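Local coordinates for adhesion and penetration protein autotransporter (Haemophilus influenzae, PDB 3SYJ) that promotes bacterial adherence to and invasion of host cells, mediates aggregation between bacteria through its self-associating passenger domain, and is probably a serine protease, at residues D50-S55 against T126-I131; N57-L62 against V75-V80; H92-K97 against R120-V125; G361-E366 against A382-S387; H401-K406 against S423-D428. All blocks are in the same frame, centred on the assembly; numbering follows the deposited sequence.

Contact 1: D50-S55 against T126-I131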
# COMPACT_ATOMS: atom_id res chain seq x y z
N ASP A 50 48.43 -14.51 20.37
CA ASP A 50 48.62 -14.60 18.93
C ASP A 50 49.91 -15.37 18.72
O ASP A 50 50.99 -14.83 18.95
CB ASP A 50 48.73 -13.20 18.32
CG ASP A 50 48.79 -13.20 16.79
OD1 ASP A 50 49.22 -14.20 16.18
OD2 ASP A 50 48.43 -12.16 16.19
N PHE A 51 49.80 -16.63 18.31
CA PHE A 51 50.98 -17.48 18.17
C PHE A 51 51.73 -17.24 16.84
O PHE A 51 52.74 -17.89 16.56
CB PHE A 51 50.61 -18.97 18.29
CG PHE A 51 50.58 -19.48 19.72
CD1 PHE A 51 51.62 -19.22 20.60
CD2 PHE A 51 49.53 -20.29 20.15
CE1 PHE A 51 51.61 -19.72 21.90
CE2 PHE A 51 49.51 -20.80 21.45
CZ PHE A 51 50.55 -20.50 22.33
N SER A 52 51.25 -16.30 16.02
CA SER A 52 51.91 -16.03 14.74
C SER A 52 53.38 -15.56 14.91
O SER A 52 54.16 -15.62 13.96
CB SER A 52 51.10 -15.05 13.90
OG SER A 52 51.20 -13.72 14.39
N VAL A 53 53.74 -15.12 16.11
CA VAL A 53 55.11 -14.69 16.39
C VAL A 53 56.07 -15.87 16.59
O VAL A 53 57.29 -15.69 16.69
CB VAL A 53 55.19 -13.80 17.64
CG1 VAL A 53 54.21 -12.65 17.52
CG2 VAL A 53 54.90 -14.62 18.89
N VAL A 54 55.50 -17.07 16.66
CA VAL A 54 56.30 -18.29 16.79
C VAL A 54 56.62 -18.89 15.43
O VAL A 54 55.73 -19.02 14.57
CB VAL A 54 55.57 -19.35 17.65
CG1 VAL A 54 56.38 -20.65 17.70
CG2 VAL A 54 55.30 -18.80 19.04
N SER A 55 57.87 -19.26 15.22
CA SER A 55 58.26 -19.82 13.94
C SER A 55 57.51 -21.12 13.71
O SER A 55 57.20 -21.84 14.65
CB SER A 55 59.77 -20.04 13.86
OG SER A 55 60.18 -21.02 14.80
N THR A 126 57.39 -9.40 8.01
CA THR A 126 56.17 -8.64 7.72
C THR A 126 54.89 -9.35 8.18
O THR A 126 53.86 -8.71 8.36
CB THR A 126 56.04 -8.40 6.20
OG1 THR A 126 56.11 -9.66 5.52
CG2 THR A 126 57.16 -7.47 5.70
N GLU A 127 54.95 -10.67 8.35
CA GLU A 127 53.74 -11.47 8.57
C GLU A 127 53.14 -11.32 9.97
O GLU A 127 51.96 -11.63 10.17
CB GLU A 127 54.02 -12.95 8.28
CG GLU A 127 54.19 -13.31 6.80
CD GLU A 127 55.56 -12.96 6.25
OE1 GLU A 127 56.43 -12.56 7.05
OE2 GLU A 127 55.76 -13.07 5.01
N ALA A 128 53.94 -10.86 10.92
CA ALA A 128 53.50 -10.76 12.31
C ALA A 128 54.25 -9.67 13.06
O ALA A 128 55.42 -9.38 12.77
CB ALA A 128 53.69 -12.11 13.01
N ALA A 129 53.58 -9.07 14.04
CA ALA A 129 54.20 -8.07 14.90
C ALA A 129 55.02 -8.80 15.96
O ALA A 129 54.55 -9.77 16.54
CB ALA A 129 53.13 -7.22 15.56
N PRO A 130 56.25 -8.34 16.20
CA PRO A 130 57.08 -8.98 17.23
C PRO A 130 56.40 -8.92 18.58
O PRO A 130 55.47 -8.13 18.78
CB PRO A 130 58.35 -8.11 17.25
CG PRO A 130 58.38 -7.44 15.92
CD PRO A 130 56.94 -7.23 15.53
N ILE A 131 56.86 -9.75 19.52
CA ILE A 131 56.32 -9.75 20.87
C ILE A 131 57.33 -9.14 21.83
O ILE A 131 58.54 -9.31 21.65
CB ILE A 131 55.91 -11.18 21.32
CG1 ILE A 131 55.05 -11.12 22.58
CG2 ILE A 131 57.13 -12.06 21.56
CD1 ILE A 131 54.13 -12.31 22.72
O HOH W 1 50.34 -11.85 12.35
O HOH W 2 51.56 -10.56 15.78
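Val53 and Ser52 meet Ala128, Ala129 and Ile131 where two loops of the protease domain pass each other, joined by packing and water and by no direct hydrogen bond. In the van der Waals packing, Val53 carries two branches to different places. Its CG1, beside its own backbone N (chi1 -53°), abuts the carbonyl oxygen of Ala129 at 3.1 Å, while CG2 reaches CG2 of Ile131 at 4.3 Å. The methyl CB of Ala128 likewise abuts an oxygen, Ser52 OG, 3.3 Å away.

The polar part is bridged by solvent. One water donates to Ser52 OG at 2.9 Å and to Glu127 O at 2.7 Å; a second donates to Ala129 O and, weakly, to the same hydroxyl. That hydroxyl gives its own proton to Asp50 OD1, 2.7 Å from OG. The carboxylate oxygen also accepts from Ser52 N in an Asx turn, both donors arriving from one face of its plane, which sets the hydroxyl where both waters can meet it.

Strand 221-226 backs the apolar side, with Phe223 touching both Val53 and Ile131, and the backbones of these two residues hydrogen-bond to Leu62 of strand 61-64.

Contact 2: N57-L62 against V75-V80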
# COMPACT_ATOMS: atom_id res chain seq x y z
N ASN A 57 58.55 -23.88 12.79
CA ASN A 57 59.26 -25.05 13.30
C ASN A 57 59.31 -25.10 14.82
O ASN A 57 59.92 -26.00 15.39
CB ASN A 57 60.67 -25.15 12.71
CG ASN A 57 61.55 -24.01 13.15
OD1 ASN A 57 61.31 -23.37 14.17
ND2 ASN A 57 62.59 -23.74 12.37
N GLY A 58 58.67 -24.13 15.46
CA GLY A 58 58.50 -24.15 16.90
C GLY A 58 59.71 -23.83 17.75
O GLY A 58 59.60 -23.77 18.98
N VAL A 59 60.87 -23.63 17.15
CA VAL A 59 62.06 -23.45 17.98
C VAL A 59 62.42 -21.99 18.27
O VAL A 59 63.39 -21.71 18.98
CB VAL A 59 63.30 -24.18 17.41
CG1 VAL A 59 63.00 -25.65 17.20
CG2 VAL A 59 63.76 -23.52 16.13
N ALA A 60 61.64 -21.04 17.74
CA ALA A 60 61.96 -19.62 17.95
C ALA A 60 60.77 -18.68 17.95
O ALA A 60 59.69 -19.01 17.45
CB ALA A 60 63.01 -19.15 16.94
N ALA A 61 60.98 -17.50 18.53
CA ALA A 61 59.92 -16.51 18.59
C ALA A 61 60.43 -15.13 18.17
O ALA A 61 61.60 -14.80 18.40
CB ALA A 61 59.32 -16.46 19.99
N LEU A 62 59.55 -14.35 17.55
CA LEU A 62 59.92 -13.06 16.99
C LEU A 62 59.87 -11.96 18.06
O LEU A 62 58.80 -11.59 18.53
CB LEU A 62 59.00 -12.72 15.82
CG LEU A 62 59.35 -11.55 14.90
CD1 LEU A 62 60.63 -11.80 14.10
CD2 LEU A 62 58.19 -11.26 13.98
N VAL A 75 71.91 -25.74 17.10
CA VAL A 75 73.05 -25.32 16.30
C VAL A 75 72.89 -25.57 14.81
O VAL A 75 73.77 -25.22 14.03
CB VAL A 75 74.35 -26.02 16.78
CG1 VAL A 75 74.67 -25.64 18.21
CG2 VAL A 75 74.22 -27.53 16.64
N GLY A 76 71.77 -26.17 14.42
CA GLY A 76 71.59 -26.59 13.04
C GLY A 76 70.74 -25.72 12.12
O GLY A 76 71.05 -25.60 10.93
N TYR A 77 69.68 -25.12 12.65
CA TYR A 77 68.74 -24.39 11.80
C TYR A 77 69.36 -23.10 11.30
O TYR A 77 70.12 -22.47 12.01
CB TYR A 77 67.40 -24.15 12.50
CG TYR A 77 67.39 -23.05 13.53
CD1 TYR A 77 66.45 -22.01 13.46
CD2 TYR A 77 68.28 -23.05 14.61
CE1 TYR A 77 66.42 -21.00 14.41
CE2 TYR A 77 68.25 -22.04 15.57
CZ TYR A 77 67.32 -21.02 15.46
OH TYR A 77 67.28 -20.00 16.40
N THR A 78 69.04 -22.71 10.07
CA THR A 78 69.66 -21.53 9.46
C THR A 78 68.63 -20.49 9.04
O THR A 78 68.99 -19.45 8.50
CB THR A 78 70.47 -21.93 8.22
OG1 THR A 78 69.63 -22.65 7.32
CG2 THR A 78 71.63 -22.81 8.62
N ASP A 79 67.36 -20.79 9.27
CA ASP A 79 66.28 -19.90 8.85
C ASP A 79 64.98 -20.22 9.57
O ASP A 79 64.84 -21.28 10.19
CB ASP A 79 66.09 -19.98 7.34
CG ASP A 79 65.98 -21.40 6.84
OD1 ASP A 79 65.15 -22.16 7.37
OD2 ASP A 79 66.72 -21.77 5.90
N VAL A 80 64.03 -19.29 9.50
CA VAL A 80 62.71 -19.50 10.09
C VAL A 80 61.64 -19.02 9.13
O VAL A 80 61.93 -18.25 8.21
CB VAL A 80 62.56 -18.77 11.44
CG1 VAL A 80 63.42 -19.43 12.51
CG2 VAL A 80 62.91 -17.29 11.30
O HOH W 3 64.37 -24.10 10.43
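A small, partly buried side-chain contact sets Asn57, Val59 and Ala60, in the turn leading into strand 61-64, against Tyr77 and Val80, at the approach to and on strand 79-80. Its centre is a CH-pi contact: CG2 of Val59 sits over one face of the Tyr77 ring, 4.2 Å from the centroid and displaced toward the CD1-CE1 side. The tyrosine is swung between its backbone N and carbonyl carbon (chi1 77°), turning the ring to the valine, and its OH hydrogen-bonds to His117. Beside it, CB of Ala60 approaches CG1 of Val80 at 4.5 Å.

The amide of Asn57 works in both directions. Its OD1 accepts from Val59 N at 3.0 Å in a nearly straight bond that closes an Asx turn, and also bonds to Ser55 OG. Its ND2 makes a weak bond to a water, which in turn donates to Asp79 O at 2.9 Å, tying turn to strand.

The Val59 side chain lies about 7 Å from that of Ser218, the active-site serine by similarity. The first segment runs into hairpin 61-64/67-69; the second follows the next loop, whose His73 forms, with Asp115 and Ser218, a probable Ser-His-Asp triad, as in chymotrypsin-like proteases.

Contact 3: H92-K97 against R120-V125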
# COMPACT_ATOMS: atom_id res chain seq x y z
N HIS A 92 52.62 -17.85 -0.24
CA HIS A 92 53.97 -17.36 -0.51
C HIS A 92 54.79 -17.24 0.77
O HIS A 92 55.34 -16.17 1.07
CB HIS A 92 53.92 -16.01 -1.22
CG HIS A 92 53.32 -16.08 -2.58
ND1 HIS A 92 54.09 -16.18 -3.72
CD2 HIS A 92 52.03 -16.09 -3.00
CE1 HIS A 92 53.30 -16.24 -4.78
NE2 HIS A 92 52.05 -16.18 -4.37
N ARG A 93 54.86 -18.33 1.53
CA ARG A 93 55.64 -18.31 2.76
C ARG A 93 57.09 -17.91 2.45
O ARG A 93 57.66 -18.31 1.44
CB ARG A 93 55.57 -19.64 3.49
CG ARG A 93 55.74 -19.50 4.99
CD ARG A 93 55.78 -20.85 5.70
NE ARG A 93 54.45 -21.40 5.95
CZ ARG A 93 54.02 -22.55 5.46
NH1 ARG A 93 54.81 -23.29 4.68
NH2 ARG A 93 52.80 -22.97 5.74
N PHE A 94 57.66 -17.09 3.32
CA PHE A 94 58.98 -16.52 3.07
C PHE A 94 60.02 -17.11 4.02
O PHE A 94 59.76 -17.26 5.21
CB PHE A 94 58.92 -15.00 3.20
CG PHE A 94 60.18 -14.31 2.76
CD1 PHE A 94 60.45 -14.12 1.42
CD2 PHE A 94 61.07 -13.82 3.70
CE1 PHE A 94 61.61 -13.48 1.02
CE2 PHE A 94 62.22 -13.18 3.31
CZ PHE A 94 62.50 -13.01 1.96
N THR A 95 61.18 -17.44 3.48
CA THR A 95 62.26 -17.99 4.28
C THR A 95 63.16 -16.88 4.79
O THR A 95 63.92 -16.28 4.03
CB THR A 95 63.08 -19.02 3.48
OG1 THR A 95 62.21 -20.05 2.98
CG2 THR A 95 64.15 -19.66 4.35
N TYR A 96 63.06 -16.57 6.09
CA TYR A 96 63.92 -15.57 6.70
C TYR A 96 65.22 -16.23 7.15
O TYR A 96 65.19 -17.19 7.92
CB TYR A 96 63.22 -14.91 7.89
CG TYR A 96 62.01 -14.10 7.48
CD1 TYR A 96 62.16 -12.80 7.01
CD2 TYR A 96 60.74 -14.64 7.55
CE1 TYR A 96 61.05 -12.06 6.62
CE2 TYR A 96 59.64 -13.92 7.17
CZ TYR A 96 59.80 -12.63 6.70
OH TYR A 96 58.70 -11.91 6.31
N LYS A 97 66.36 -15.72 6.68
CA LYS A 97 67.66 -16.33 6.97
C LYS A 97 68.38 -15.71 8.15
O LYS A 97 68.46 -14.49 8.28
CB LYS A 97 68.58 -16.23 5.75
CG LYS A 97 68.06 -16.91 4.50
CD LYS A 97 68.92 -16.55 3.28
CE LYS A 97 68.31 -17.09 2.00
NZ LYS A 97 69.13 -16.74 0.80
N ARG A 120 69.83 -12.76 14.31
CA ARG A 120 69.40 -11.66 13.45
C ARG A 120 69.03 -12.26 12.09
O ARG A 120 69.74 -13.12 11.58
CB ARG A 120 70.55 -10.65 13.31
CG ARG A 120 70.24 -9.41 12.49
CD ARG A 120 71.50 -8.60 12.24
NE ARG A 120 71.21 -7.24 11.81
CZ ARG A 120 72.03 -6.48 11.08
NH1 ARG A 120 73.20 -6.94 10.69
NH2 ARG A 120 71.66 -5.25 10.74
N LEU A 121 67.91 -11.81 11.53
CA LEU A 121 67.41 -12.31 10.25
C LEU A 121 67.81 -11.36 9.13
O LEU A 121 68.12 -10.21 9.38
CB LEU A 121 65.89 -12.44 10.30
CG LEU A 121 65.39 -13.31 11.46
CD1 LEU A 121 63.86 -13.34 11.49
CD2 LEU A 121 65.95 -14.71 11.34
N HIS A 122 67.79 -11.83 7.89
CA HIS A 122 68.27 -11.01 6.79
C HIS A 122 67.22 -10.01 6.28
O HIS A 122 67.57 -9.06 5.59
CB HIS A 122 68.85 -11.87 5.65
CG HIS A 122 67.83 -12.43 4.70
ND1 HIS A 122 66.76 -13.20 5.11
CD2 HIS A 122 67.73 -12.35 3.35
CE1 HIS A 122 66.04 -13.55 4.06
NE2 HIS A 122 66.61 -13.05 2.98
N LYS A 123 65.96 -10.21 6.66
CA LYS A 123 64.89 -9.30 6.27
C LYS A 123 63.98 -8.94 7.45
O LYS A 123 63.84 -9.74 8.38
CB LYS A 123 64.03 -9.93 5.18
CG LYS A 123 64.72 -10.08 3.84
CD LYS A 123 64.86 -8.76 3.11
CE LYS A 123 65.46 -8.98 1.73
NZ LYS A 123 65.52 -7.72 0.93
N PHE A 124 63.37 -7.76 7.41
CA PHE A 124 62.31 -7.42 8.36
C PHE A 124 61.16 -8.38 8.16
O PHE A 124 60.76 -8.64 7.03
CB PHE A 124 61.79 -6.00 8.15
CG PHE A 124 62.74 -4.91 8.55
CD1 PHE A 124 63.93 -5.20 9.19
CD2 PHE A 124 62.43 -3.58 8.29
CE1 PHE A 124 64.80 -4.18 9.56
CE2 PHE A 124 63.30 -2.55 8.66
CZ PHE A 124 64.48 -2.85 9.29
N VAL A 125 60.62 -8.93 9.25
CA VAL A 125 59.48 -9.84 9.15
C VAL A 125 58.18 -9.07 9.03
O VAL A 125 57.89 -8.20 9.84
CB VAL A 125 59.41 -10.80 10.36
CG1 VAL A 125 58.12 -11.63 10.31
CG2 VAL A 125 60.65 -11.70 10.42
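Tyr96, His122 and Lys97 carry most of this contact, in which the chain around strand 96-100 packs on the end of its antiparallel neighbour 120-121 and the loop beyond. The Tyr96 ring is covered on both faces. CG2 of Val125 stands over the centre of one, 3.7 Å from the centroid and only 6° off the normal, while CD2 of Phe94, from the ring's own segment, meets the opposite face. The side of the ring at CD1 and CE1 runs past the backbone of Lys123 and Phe124, with CE1 3.5 Å from Phe124 O. The tyrosine OH hydrogen-bonds to Glu127 and to Arg403.

His122 is sandwiched similarly between two lysine chains. CG of Lys123, from its own segment, lies over the centre of one face; CG of Lys97 lies over the other, 4.2 Å from the centroid. Swinging the imidazole between backbone N and carbonyl carbon (chi1 83°) carries it back across the neighbouring strand, where CE1 approaches Thr95 O at 3.5 Å and Phe94 CE2 at 3.9 Å. The backbone adds one weak, bent bond, from His122 N to Lys97 O at 2.8 Å.

Strand 120-121 is the edge strand of a three-stranded antiparallel sheet in the S6 protease domain, and the chain from His122 on leaves the sheet and runs along the beta-helix: Lys123 NZ binds Asp402 and Arg403 O.

Contact 4: G361-E366 against A382-S387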
# COMPACT_ATOMS: atom_id res chain seq x y z
N GLY A 361 71.23 -4.86 7.09
CA GLY A 361 70.87 -3.55 7.58
C GLY A 361 69.58 -3.09 6.91
O GLY A 361 69.36 -3.37 5.72
N GLY A 362 68.73 -2.40 7.66
CA GLY A 362 67.48 -1.89 7.14
C GLY A 362 67.38 -0.38 7.27
O GLY A 362 68.35 0.28 7.67
N LEU A 363 66.21 0.17 6.94
CA LEU A 363 65.98 1.61 7.00
C LEU A 363 64.77 1.99 7.86
O LEU A 363 63.67 1.48 7.66
CB LEU A 363 65.78 2.18 5.60
CG LEU A 363 66.89 2.06 4.55
CD1 LEU A 363 66.29 2.29 3.18
CD2 LEU A 363 67.99 3.07 4.85
N TYR A 364 64.98 2.90 8.80
CA TYR A 364 63.89 3.49 9.57
C TYR A 364 63.73 4.95 9.18
O TYR A 364 64.71 5.69 9.11
CB TYR A 364 64.17 3.39 11.07
CG TYR A 364 63.98 2.00 11.64
CD1 TYR A 364 64.89 0.99 11.36
CD2 TYR A 364 62.90 1.70 12.45
CE1 TYR A 364 64.73 -0.29 11.88
CE2 TYR A 364 62.73 0.43 12.98
CZ TYR A 364 63.65 -0.56 12.69
OH TYR A 364 63.48 -1.82 13.21
N PHE A 365 62.49 5.36 8.90
CA PHE A 365 62.22 6.76 8.60
C PHE A 365 61.24 7.35 9.61
O PHE A 365 60.15 6.82 9.81
CB PHE A 365 61.71 6.93 7.17
CG PHE A 365 62.74 6.64 6.11
CD1 PHE A 365 63.66 7.61 5.71
CD2 PHE A 365 62.80 5.39 5.50
CE1 PHE A 365 64.61 7.34 4.73
CE2 PHE A 365 63.75 5.11 4.52
CZ PHE A 365 64.66 6.10 4.13
N GLU A 366 61.66 8.43 10.26
CA GLU A 366 60.77 9.18 11.15
C GLU A 366 60.59 10.59 10.58
O GLU A 366 61.51 11.40 10.61
CB GLU A 366 61.35 9.23 12.56
CG GLU A 366 60.74 10.28 13.46
CD GLU A 366 59.60 9.75 14.30
OE1 GLU A 366 59.86 8.97 15.23
OE2 GLU A 366 58.43 10.14 14.03
N ALA A 382 67.37 -4.98 4.58
CA ALA A 382 66.46 -5.75 5.42
C ALA A 382 65.01 -5.38 5.15
O ALA A 382 64.12 -6.25 5.13
CB ALA A 382 66.79 -5.57 6.87
N GLY A 383 64.76 -4.09 4.94
CA GLY A 383 63.41 -3.60 4.76
C GLY A 383 63.28 -2.13 5.11
O GLY A 383 64.27 -1.48 5.47
N ILE A 384 62.08 -1.58 5.00
CA ILE A 384 61.87 -0.17 5.32
C ILE A 384 60.79 0.01 6.36
O ILE A 384 59.68 -0.52 6.22
CB ILE A 384 61.49 0.66 4.07
CG1 ILE A 384 62.53 0.46 2.96
CG2 ILE A 384 61.31 2.13 4.42
CD1 ILE A 384 62.13 1.10 1.66
N HIS A 385 61.11 0.76 7.41
CA HIS A 385 60.13 1.05 8.45
C HIS A 385 59.79 2.54 8.43
O HIS A 385 60.65 3.39 8.66
CB HIS A 385 60.68 0.65 9.83
CG HIS A 385 59.71 0.87 10.95
ND1 HIS A 385 59.40 2.12 11.43
CD2 HIS A 385 59.00 -0.01 11.70
CE1 HIS A 385 58.53 2.01 12.42
NE2 HIS A 385 58.27 0.72 12.60
N VAL A 386 58.53 2.85 8.13
CA VAL A 386 58.07 4.23 8.08
C VAL A 386 57.14 4.51 9.24
O VAL A 386 56.13 3.81 9.42
CB VAL A 386 57.34 4.53 6.75
CG1 VAL A 386 56.92 5.99 6.69
CG2 VAL A 386 58.20 4.15 5.55
N SER A 387 57.47 5.54 10.02
CA SER A 387 56.74 5.91 11.23
C SER A 387 55.30 6.29 10.94
O SER A 387 54.96 6.65 9.81
CB SER A 387 57.38 7.14 11.89
OG SER A 387 58.74 6.91 12.21
O HOH W 4 60.61 4.59 11.58
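The carbonyl oxygen of Phe365 is gripped by three donors. Ser387 N comes almost end-on at 3.0 Å; Ser387 OG, tilted 23° from the carbonyl plane, donates at 2.8 Å; and a water donates at 2.9 Å. The same water is 2.8 Å from His385 ND1, so the imidazole is linked through water to the neighbouring strand. With OG beside its backbone N (chi1 -57°), the serine can use its amide and hydroxyl on a single acceptor, and the hydroxyl also rests against the CA and CB of Glu366.

Earlier in the strands the backbone bonds alternate regularly, among them His385 N to Leu363 O at 2.7 Å. This is the parallel pairing of consecutive coils in a right-handed beta-helix, the passenger fold of this autotransporter family: Leu363, Tyr364 and Phe365 register with Ile384, His385 and Val386, so like positions stack coil upon coil.

On the buried face CG2 of Ile384 meets the Phe365 ring at its edge, 3.7 Å from CD2, and Leu363 lies side by side with Ile384; Trp394 of strand 391-394 packs on both aliphatic chains. On the other face, the Tyr364 and His385 rings lie near parallel, 24° apart, but slid so far that they barely overlap. The methylene CB of His385 instead takes the tyrosine face, 3.9 Å from the centroid, while CE2 of Tyr364 lies over the rim of the imidazole.

Contact 5: H401-K406 against S423-D428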
# COMPACT_ATOMS: atom_id res chain seq x y z
N HIS A 401 64.89 -10.75 -7.96
CA HIS A 401 64.93 -11.86 -7.00
C HIS A 401 65.08 -11.41 -5.55
O HIS A 401 65.42 -12.20 -4.67
CB HIS A 401 66.03 -12.87 -7.36
CG HIS A 401 65.86 -13.48 -8.71
ND1 HIS A 401 66.88 -13.52 -9.65
CD2 HIS A 401 64.79 -14.05 -9.31
CE1 HIS A 401 66.45 -14.10 -10.75
NE2 HIS A 401 65.18 -14.43 -10.58
N ASP A 402 64.85 -10.12 -5.30
CA ASP A 402 64.88 -9.61 -3.94
C ASP A 402 63.52 -9.08 -3.52
O ASP A 402 62.85 -8.38 -4.29
CB ASP A 402 65.94 -8.51 -3.79
CG ASP A 402 65.92 -7.88 -2.41
OD1 ASP A 402 66.67 -8.35 -1.53
OD2 ASP A 402 65.13 -6.93 -2.20
N ARG A 403 63.11 -9.41 -2.30
CA ARG A 403 61.85 -8.95 -1.74
C ARG A 403 62.09 -7.79 -0.78
O ARG A 403 62.93 -7.89 0.12
CB ARG A 403 61.15 -10.09 -1.00
CG ARG A 403 59.64 -9.98 -0.94
CD ARG A 403 59.07 -11.03 0.01
NE ARG A 403 59.35 -10.67 1.39
CZ ARG A 403 58.71 -11.16 2.45
NH1 ARG A 403 57.76 -12.08 2.29
NH2 ARG A 403 59.03 -10.74 3.66
N LEU A 404 61.35 -6.70 -0.96
CA LEU A 404 61.43 -5.58 -0.05
C LEU A 404 60.37 -5.76 1.04
O LEU A 404 59.22 -6.07 0.74
CB LEU A 404 61.24 -4.25 -0.80
CG LEU A 404 61.39 -2.94 0.01
CD1 LEU A 404 61.91 -1.79 -0.86
CD2 LEU A 404 60.08 -2.54 0.71
N SER A 405 60.78 -5.58 2.30
CA SER A 405 59.88 -5.65 3.45
C SER A 405 59.45 -4.26 3.91
O SER A 405 60.29 -3.44 4.31
CB SER A 405 60.57 -6.36 4.61
OG SER A 405 60.81 -7.72 4.32
N LYS A 406 58.16 -4.00 3.87
CA LYS A 406 57.63 -2.70 4.29
C LYS A 406 56.85 -2.85 5.59
O LYS A 406 55.85 -3.55 5.64
CB LYS A 406 56.74 -2.08 3.21
CG LYS A 406 55.70 -1.07 3.74
CD LYS A 406 56.29 0.31 3.93
CE LYS A 406 55.28 1.31 4.51
NZ LYS A 406 54.97 1.06 5.94
N SER A 423 60.46 -7.42 -5.80
CA SER A 423 59.08 -7.56 -5.34
C SER A 423 58.90 -6.89 -3.98
O SER A 423 59.81 -6.24 -3.47
CB SER A 423 58.67 -9.03 -5.27
OG SER A 423 59.51 -9.74 -4.38
N ILE A 424 57.72 -7.04 -3.38
CA ILE A 424 57.46 -6.40 -2.10
C ILE A 424 56.51 -7.21 -1.21
O ILE A 424 55.58 -7.85 -1.70
CB ILE A 424 56.90 -4.98 -2.28
CG1 ILE A 424 56.77 -4.26 -0.93
CG2 ILE A 424 55.57 -5.03 -3.00
CD1 ILE A 424 56.69 -2.75 -1.04
N SER A 425 56.77 -7.17 0.09
CA SER A 425 55.80 -7.67 1.07
C SER A 425 55.36 -6.52 1.96
O SER A 425 56.17 -5.91 2.66
CB SER A 425 56.40 -8.79 1.92
OG SER A 425 55.51 -9.17 2.95
N VAL A 426 54.07 -6.21 1.93
CA VAL A 426 53.54 -5.09 2.68
C VAL A 426 52.92 -5.58 3.98
O VAL A 426 51.78 -6.08 3.99
CB VAL A 426 52.48 -4.32 1.87
CG1 VAL A 426 52.01 -3.06 2.63
CG2 VAL A 426 53.03 -3.97 0.49
N GLY A 427 53.66 -5.45 5.07
CA GLY A 427 53.22 -5.97 6.36
C GLY A 427 52.43 -4.97 7.18
O GLY A 427 51.51 -5.34 7.91
N ASP A 428 52.78 -3.69 7.05
CA ASP A 428 52.17 -2.66 7.89
C ASP A 428 52.10 -1.32 7.17
O ASP A 428 52.91 -1.03 6.29
CB ASP A 428 52.96 -2.52 9.20
CG ASP A 428 52.15 -1.88 10.31
OD1 ASP A 428 50.98 -1.52 10.07
OD2 ASP A 428 52.69 -1.72 11.43
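Two successive coils of the beta-helix pair in parallel here, Arg403 to Lys406 registering with Ser423 to Val426 in the long parallel sheet of the solenoid. The backbones exchange hydrogen bonds strand to strand, for example from Ser425 N to Leu404 O at 2.8 Å. At the end of the pairing strand 423-427 approaches a corner, and Lys406 O takes Gly427 N at 3.0 Å together with a weak bond from Asp428 N.

Leu404 and Ile424 project side by side into the interior, CD2 against CD1 at 3.8 Å. Lys406 is on this face too, yet its chain bends at chi2 and chi4 (83° and 72°) and brings NZ round to Asp428 O, 3.0 Å away and above the carbonyl plane. Gly410 O is a second acceptor for the amine.

On the other face Arg403 bends at chi3 and lays its guanidinium flat on Ser425, whose CB stands over the centre of the group, 3.4 Å from CZ. The serine hydroxyl points elsewhere, to Thr126.

The charged ends are thus served differently. The arginine is held by the protease domain, through Tyr96 OH, a cation-pi contact with the Phe94 ring and a long, weak ion pair with Glu127. The buried lysine is met by neutral carbonyl oxygens, so its charge is probably eased by their dipoles, Asp428 OD1 being a distant 6.3 Å from NZ.

The five contacts cluster at the junction between the N-terminal protease domain and the start of the beta-helix. Contacts 2 and 3 follow one another along the chain, both nested within the loop that contact 1 closes; their strands 79-80 and 96-100 are neighbours in one small sheet, and their centres lie about 11 Å apart. Contacts 4 and 5 come later, about 12 Å apart on adjoining strands of the same parallel sheet. The consecutive segments 120-125 and 126-131 connect the two groups: contact 3 lies about 10 Å, centre to centre, from contact 5 and touches contact 4 as well, while contact 1 also touches contact 5. Within the passenger, the protease domain is therefore seated directly on the beta-helix.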